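Side-chain contact in pectate lyase/Amb allergen (PDB 4HWV), which probably cleaves pectate, a plant cell-wall polysaccharide, as a calcium-binding secreted lyase of polysaccharide lyase family 1: residues G307-D310 and D315-N318. Residues are numbered along the deposited sequence; the frame is centred on the assembly and turned at random.
Sequences GGTD and DSGN
The methyl group of Thr309 reaches across to Ser316 and carries the direct contact: CG2 of Thr309 lies 3.4 Å from the carbonyl O of Ser316 and 3.5 Å from its hydroxyl OG, so it touches backbone and side chain of the same residue. A branched residue suits this place because its two arms do different work. A chi1 of 178° sets OG1 anti to the backbone N and beside the carbonyl carbon, where it accepts a hydrogen bond from the N-H of Val311, an ST turn, while the methyl faces the other segment. The short side chain of Ser316 sets only CB and OG beside the methyl, and it also touches Arg285. No hydrogen bond joins the segments directly; two waters do so instead. One accepts from Gly308 N and donates to Ser316 O at 2.6 Å, the other accepts from Thr309 N and donates to the same oxygen at 2.9 Å, so a single carbonyl gathers both bridges. Gly317, with no side chain to point at the Thr309 carbonyl, keeps this side slim, the CA atoms of Thr309 and Gly317 being 6.2 Å apart. Both segments belong to the long loop that joins strands 302-306 and 324-327, one of the connections between strands of the right-handed parallel beta-helix of pectate lyases.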
ATOM      1  N   GLY A 307       1.995 -11.524 -26.103  1.00  4.95           N
ATOM      2  CA  GLY A 307       2.701 -11.151 -27.324  1.00  5.41           C
ATOM      3  C   GLY A 307       3.261  -9.740 -27.224  1.00  5.42           C
ATOM      4  O   GLY A 307       2.506  -8.770 -27.078  1.00  6.37           O
ATOM      5  N   GLY A 308       4.581  -9.611 -27.288  1.00  6.25           N
ATOM      6  CA  GLY A 308       5.238  -8.340 -27.059  1.00  7.33           C
ATOM      7  C   GLY A 308       5.537  -7.472 -28.268  1.00  7.03           C
ATOM      8  O   GLY A 308       6.066  -6.378 -28.079  1.00  9.09           O
ATOM      9  N   THR A 309       5.241  -7.936 -29.487  1.00  6.16           N
ATOM     10  CA  THR A 309       5.545  -7.160 -30.680  1.00  7.16           C
ATOM     11  C   THR A 309       4.590  -7.416 -31.852  1.00  7.17           C
ATOM     12  O   THR A 309       4.120  -8.526 -32.062  1.00  7.27           O
ATOM     13  CB  THR A 309       6.984  -7.437 -31.172  1.00  8.92           C
ATOM     14  OG1 THR A 309       7.222  -6.685 -32.363  1.00  9.86           O
ATOM     15  CG2 THR A 309       7.214  -8.907 -31.459  1.00 10.14           C
ATOM     16  N   ASP A 310       4.305  -6.370 -32.625  1.00  7.70           N
ATOM     17  CA  ASP A 310       3.519  -6.535 -33.849  1.00  8.39           C
ATOM     18  C   ASP A 310       4.281  -7.278 -34.934  1.00  8.70           C
ATOM     19  O   ASP A 310       3.676  -7.771 -35.880  1.00  8.69           O
ATOM     20  CB  ASP A 310       3.133  -5.175 -34.431  1.00  9.04           C
ATOM     21  CG  ASP A 310       2.029  -4.486 -33.659  1.00 10.34           C
ATOM     22  OD1 ASP A 310       1.384  -5.118 -32.786  1.00  9.09           O
ATOM     23  OD2 ASP A 310       1.784  -3.305 -33.995  1.00 12.99           O
ATOM     24  N   ASP A 315      10.363 -16.291 -33.456  1.00  9.91           N
ATOM     25  CA  ASP A 315      10.836 -16.020 -32.100  0.50 10.66           C
ATOM     26  C   ASP A 315       9.801 -15.303 -31.235  1.00 11.21           C
ATOM     27  O   ASP A 315       9.393 -15.814 -30.199  1.00 12.39           O
ATOM     28  CB  ASP A 315      12.116 -15.173 -32.126  0.50 20.00           C
ATOM     29  CG  ASP A 315      13.280 -15.875 -32.792  0.50 20.00           C
ATOM     30  OD1 ASP A 315      13.202 -16.162 -34.003  0.50 20.00           O
ATOM     31  OD2 ASP A 315      14.297 -16.127 -32.113  0.50 20.00           O
ATOM     32  N   SER A 316       9.368 -14.121 -31.654  1.00 10.31           N
ATOM     33  CA  SER A 316       8.583 -13.261 -30.776  1.00 10.72           C
ATOM     34  C   SER A 316       7.209 -12.815 -31.299  1.00 10.01           C
ATOM     35  O   SER A 316       6.469 -12.133 -30.595  1.00  9.38           O
ATOM     36  CB  SER A 316       9.406 -12.033 -30.360  1.00 12.10           C
ATOM     37  OG  SER A 316       9.828 -11.303 -31.493  1.00 13.61           O
ATOM     38  N   GLY A 317       6.854 -13.206 -32.511  1.00  9.21           N
ATOM     39  CA  GLY A 317       5.538 -12.871 -33.051  1.00  8.89           C
ATOM     40  C   GLY A 317       4.996 -14.075 -33.787  1.00  8.22           C
ATOM     41  O   GLY A 317       4.788 -14.048 -35.008  1.00  8.46           O
ATOM     42  N   ASN A 318       4.739 -15.137 -33.025  1.00  8.04           N
ATOM     43  CA  ASN A 318       4.504 -16.453 -33.593  1.00  7.74           C
ATOM     44  C   ASN A 318       3.084 -16.901 -33.287  1.00  8.27           C
ATOM     45  O   ASN A 318       2.754 -17.148 -32.128  1.00  8.23           O
ATOM     46  CB  ASN A 318       5.532 -17.433 -33.008  1.00  8.39           C
ATOM     47  CG  ASN A 318       5.480 -18.808 -33.639  1.00  8.97           C
ATOM     48  OD1 ASN A 318       4.442 -19.251 -34.143  1.00  9.73           O
ATOM     49  ND2 ASN A 318       6.622 -19.500 -33.622  1.00 10.06           N
TER
HETATM   50  O   HOH W   1       6.375 -11.914 -28.008  1.00  8.61           O
HETATM   51  O   HOH W   2       4.076 -10.594 -30.235  1.00  6.66           O